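Local structure of Hydrogenase/urease maturation factor HypB (Helicobacter pylori, 4LPS) at residues L228-K231 / K232-N235; N191-V194 / S195-K198. The protein binds and slowly hydrolyses GTP, and is required for nickel insertion into [NiFe] hydrogenase and for urease maturation. All coordinates share one frame; numbering follows the deposited sequence.

Interaction 1: residues L228-K231 / K232-N235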
loop_
_atom_site.group_PDB
_atom_site.type_symbol
_atom_site.label_atom_id
_atom_site.label_comp_id
_atom_site.label_asym_id
_atom_site.label_seq_id
_atom_site.Cartn_x
_atom_site.Cartn_y
_atom_site.Cartn_z
ATOM N N LEU A 228 -4.192 6.235 -9.350
ATOM C CA LEU A 228 -2.772 6.261 -9.026
ATOM C C LEU A 228 -1.978 7.005 -10.091
ATOM O O LEU A 228 -1.055 7.757 -9.776
ATOM C CB LEU A 228 -2.239 4.838 -8.867
ATOM C CG LEU A 228 -2.765 4.038 -7.672
ATOM C CD1 LEU A 228 -2.118 2.665 -7.627
ATOM C CD2 LEU A 228 -2.518 4.781 -6.367
ATOM N N LEU A 229 -2.342 6.782 -11.352
ATOM C CA LEU A 229 -1.682 7.427 -12.479
ATOM C C LEU A 229 -1.844 8.939 -12.408
ATOM O O LEU A 229 -0.912 9.688 -12.701
ATOM C CB LEU A 229 -2.239 6.901 -13.805
ATOM C CG LEU A 229 -1.747 5.532 -14.283
ATOM C CD1 LEU A 229 -2.340 5.197 -15.643
ATOM C CD2 LEU A 229 -0.226 5.498 -14.338
ATOM N N GLU A 230 -3.037 9.383 -12.026
ATOM C CA GLU A 230 -3.311 10.809 -11.925
ATOM C C GLU A 230 -2.579 11.413 -10.730
ATOM O O GLU A 230 -2.118 12.555 -10.784
ATOM C CB GLU A 230 -4.817 11.058 -11.818
ATOM C CG GLU A 230 -5.196 12.472 -11.391
ATOM C CD GLU A 230 -4.797 13.527 -12.411
ATOM O OE1 GLU A 230 -4.545 13.175 -13.585
ATOM O OE2 GLU A 230 -4.732 14.718 -12.036
ATOM N N LYS A 231 -2.467 10.642 -9.652
ATOM C CA LYS A 231 -1.766 11.108 -8.461
ATOM C C LYS A 231 -0.284 11.326 -8.753
ATOM O O LYS A 231 0.304 12.305 -8.290
ATOM C CB LYS A 231 -1.966 10.130 -7.303
ATOM C CG LYS A 231 -3.279 10.373 -6.565
ATOM C CD LYS A 231 -3.302 11.796 -6.019
ATOM C CE LYS A 231 -4.640 12.144 -5.397
ATOM N NZ LYS A 231 -5.573 12.654 -6.439
ATOM N N LYS A 232 0.317 10.412 -9.511
ATOM C CA LYS A 232 1.699 10.586 -9.944
ATOM C C LYS A 232 1.823 11.810 -10.837
ATOM O O LYS A 232 2.797 12.560 -10.750
ATOM C CB LYS A 232 2.209 9.351 -10.689
ATOM C CG LYS A 232 3.604 9.549 -11.272
ATOM C CD LYS A 232 4.157 8.296 -11.922
ATOM C CE LYS A 232 5.498 8.594 -12.581
ATOM N NZ LYS A 232 6.640 8.367 -11.645
ATOM N N ARG A 233 0.825 12.001 -11.695
ATOM C CA ARG A 233 0.772 13.143 -12.603
ATOM C C ARG A 233 0.806 14.463 -11.839
ATOM O O ARG A 233 1.541 15.381 -12.197
ATOM C CB ARG A 233 -0.489 13.073 -13.465
ATOM C CG ARG A 233 -0.333 13.660 -14.852
ATOM C CD ARG A 233 -0.981 12.755 -15.889
ATOM N NE ARG A 233 -2.355 12.409 -15.522
ATOM C CZ ARG A 233 -2.981 11.297 -15.899
ATOM N NH1 ARG A 233 -4.232 11.078 -15.515
ATOM N NH2 ARG A 233 -2.361 10.405 -16.658
ATOM N N GLU A 234 -0.019 14.552 -10.801
ATOM C CA GLU A 234 -0.067 15.723 -9.932
ATOM C C GLU A 234 1.160 15.810 -9.037
ATOM O O GLU A 234 1.433 16.856 -8.446
ATOM C CB GLU A 234 -1.322 15.688 -9.057
ATOM C CG GLU A 234 -2.630 15.541 -9.816
ATOM C CD GLU A 234 -3.816 15.345 -8.886
ATOM O OE1 GLU A 234 -3.596 15.162 -7.668
ATOM O OE2 GLU A 234 -4.967 15.380 -9.370
ATOM N N ASN A 235 1.887 14.698 -8.945
ATOM C CA ASN A 235 2.935 14.507 -7.948
ATOM C C ASN A 235 2.406 14.807 -6.545
ATOM O O ASN A 235 2.982 15.608 -5.807
ATOM C CB ASN A 235 4.165 15.372 -8.251
ATOM C CG ASN A 235 5.350 15.026 -7.358
ATOM O OD1 ASN A 235 5.613 13.855 -7.086
ATOM N ND2 ASN A 235 6.060 16.046 -6.891
HETATM O O HOH W 1 -7.118 15.057 -7.795
#
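E230 and R233 form an i to i+3 salt bridge in the last turns of helix 218-234, which ends here in a Schellman motif. Two R233 nitrogens reach the same oxygen, E230 OE1. R233 NH1 lies 2.9 Å from E230 OE1 and meets that oxygen's anti lone pair. R233 NE lies 3.0 Å from E230 OE1, on the syn side and 35° out of the carboxylate plane. OE1 itself sits at the guanidinium edge, in plane. E230 is bent at chi2 (65°), which carries its carboxylate onward, toward the C-terminal end, to this edge. One face of the guanidinium lies over L229 O, so the arginine folds against the backbone one turn earlier.

A second, weaker ion pair runs from K231 to E234. K231 NZ is 3.4 Å from E234 OE1. A water bridges the same two side chains, weakly at NZ and more firmly at E234 OE2. E230 and E234 also meet, with their carboxylate planes 83° apart. E230 OE2 and E234 OE2 are 2.8 Å apart, so one of the two acids is probably protonated, with the nearby R233 and K231 probably easing the charge.

Backbone bonds of the i to i+4 kind join L228 to K232, L229 to R233 and E230 to E234. Beneath them, L228 packs on L49 and I154 of the central sheet. K232 runs out along Y47 and F131 and gives its NZ to D130 O.

N235, with positive phi, is the C-prime residue. Y236 N turns back to K231 O, and N235 N bonds weakly to K232 O at 2.9 Å.

Interaction 2: residues N191-V194 / S195-K198; sequences NFRV and SQVK
F192 holds its ring carbon CG anti to the backbone N (chi1 -175°), and this swings the ring in under the first turn of helix 194-204. V197 has CG2 beside its own backbone N and CG1 anti to it (chi1 177°), which leaves CG2 for the ring. The two side chains cross at about a right angle. F192 CZ and V197 CG2 are 3.6 Å apart, a plain apolar contact. The CG2 methyl meets the ring obliquely. Both residues are buried, and both also pack on I181 of strand 178-182. V194 joins them on I181 and reaches L212 of the edge strand.

On the outer side, R193 and Q196 lie side by side and point the same way. Q196 CB lies over one face of the R193 guanidinium, 3.6 Å above its plane but toward the rim. The approach of R193 NH2 to Q196 OE1 is too close in the model and is doubtful. Each polar end has another partner. R193 NH1 forms a salt bridge with D163, and Q196 NE2 is bonded to D200, one turn on. S195 OG lies 3.8 Å from R193 CB.

The backbone starts the helix. K198 N bonds to V194 O at 2.9 Å, with the donor in the carbonyl plane. Q196 N bonds to R193 O, also at 2.9 Å, but from 60° out of that carbonyl's plane.

R193 is the N-cap residue. The arrangement is a helix N-terminus seated by apolar side chains on the parallel sheet of a P-loop G domain.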
loop_
_atom_site.group_PDB
_atom_site.type_symbol
_atom_site.label_atom_id
_atom_site.label_comp_id
_atom_site.label_asym_id
_atom_site.label_seq_id
_atom_site.Cartn_x
_atom_site.Cartn_y
_atom_site.Cartn_z
ATOM N N ASN A 191 -23.332 -8.743 5.423
ATOM C CA ASN A 191 -24.187 -7.632 5.837
ATOM C C ASN A 191 -23.331 -6.406 6.168
ATOM O O ASN A 191 -23.579 -5.690 7.141
ATOM C CB ASN A 191 -25.060 -8.032 7.033
ATOM C CG ASN A 191 -25.830 -9.324 6.791
ATOM O OD1 ASN A 191 -26.784 -9.362 6.012
ATOM N ND2 ASN A 191 -25.414 -10.393 7.465
ATOM N N PHE A 192 -22.313 -6.192 5.341
ATOM C CA PHE A 192 -21.321 -5.145 5.541
ATOM C C PHE A 192 -21.933 -3.802 5.175
ATOM O O PHE A 192 -22.551 -3.669 4.118
ATOM C CB PHE A 192 -20.085 -5.440 4.683
ATOM C CG PHE A 192 -18.938 -4.491 4.889
ATOM C CD1 PHE A 192 -18.860 -3.299 4.176
ATOM C CD2 PHE A 192 -17.906 -4.816 5.755
ATOM C CE1 PHE A 192 -17.789 -2.436 4.352
ATOM C CE2 PHE A 192 -16.830 -3.963 5.931
ATOM C CZ PHE A 192 -16.773 -2.770 5.231
ATOM N N ARG A 193 -21.770 -2.812 6.047
ATOM C CA ARG A 193 -22.328 -1.489 5.798
ATOM C C ARG A 193 -21.257 -0.489 5.372
ATOM O O ARG A 193 -20.526 0.057 6.202
ATOM C CB ARG A 193 -23.092 -1.004 7.037
ATOM C CG ARG A 193 -24.442 -1.706 7.196
ATOM C CD ARG A 193 -25.001 -1.707 8.617
ATOM N NE ARG A 193 -24.754 -0.473 9.355
ATOM C CZ ARG A 193 -23.862 -0.365 10.335
ATOM N NH1 ARG A 193 -23.135 -1.416 10.690
ATOM N NH2 ARG A 193 -23.699 0.792 10.959
ATOM N N VAL A 194 -21.161 -0.291 4.059
ATOM C CA VAL A 194 -20.288 0.715 3.457
ATOM C C VAL A 194 -20.538 2.092 4.073
ATOM O O VAL A 194 -19.612 2.887 4.241
ATOM C CB VAL A 194 -20.485 0.769 1.925
ATOM C CG1 VAL A 194 -19.720 1.932 1.306
ATOM C CG2 VAL A 194 -20.032 -0.537 1.297
ATOM N N SER A 195 -21.796 2.360 4.415
ATOM C CA SER A 195 -22.175 3.615 5.052
ATOM C C SER A 195 -21.433 3.840 6.367
ATOM O O SER A 195 -21.070 4.967 6.694
ATOM C CB SER A 195 -23.686 3.653 5.297
ATOM O OG SER A 195 -24.103 2.585 6.129
ATOM N N GLN A 196 -21.206 2.766 7.119
ATOM C CA GLN A 196 -20.508 2.867 8.397
ATOM C C GLN A 196 -19.061 3.315 8.198
ATOM O O GLN A 196 -18.567 4.204 8.897
ATOM C CB GLN A 196 -20.544 1.527 9.129
ATOM C CG GLN A 196 -20.074 1.581 10.578
ATOM C CD GLN A 196 -20.939 2.475 11.446
ATOM O OE1 GLN A 196 -22.147 2.271 11.554
ATOM N NE2 GLN A 196 -20.320 3.467 12.077
ATOM N N VAL A 197 -18.385 2.683 7.244
ATOM C CA VAL A 197 -17.013 3.039 6.913
ATOM C C VAL A 197 -16.941 4.475 6.408
ATOM O O VAL A 197 -16.044 5.234 6.780
ATOM C CB VAL A 197 -16.429 2.091 5.854
ATOM C CG1 VAL A 197 -15.021 2.519 5.478
ATOM C CG2 VAL A 197 -16.427 0.664 6.374
ATOM N N LYS A 198 -17.893 4.835 5.555
ATOM C CA LYS A 198 -17.938 6.176 4.985
ATOM C C LYS A 198 -18.099 7.221 6.083
ATOM O O LYS A 198 -17.409 8.239 6.084
ATOM C CB LYS A 198 -19.079 6.290 3.972
ATOM C CG LYS A 198 -19.220 7.667 3.338
ATOM C CD LYS A 198 -18.094 7.912 2.338
ATOM C CE LYS A 198 -18.073 9.352 1.843
ATOM N NZ LYS A 198 -16.838 9.627 1.051
#

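Both interactions are local contacts at helix ends, but at opposite ends. Interaction 1 closes helix 218-234 at its C-terminus; interaction 2 opens helix 194-204 at its N-terminus. Both helices pack on the same parallel sheet. The former rests on central strands such as 47-52 and 152-158, the latter on 178-182 and the outermost 210-212. Interaction 1 is a surface contact made mostly by charges. Interaction 2 is partly buried: its inward side is apolar, its outer side polar. Their centres are 28 Å apart and their nearest atoms about 14 Å, so they do not touch. Each lies away from the nickel and nucleotide sites.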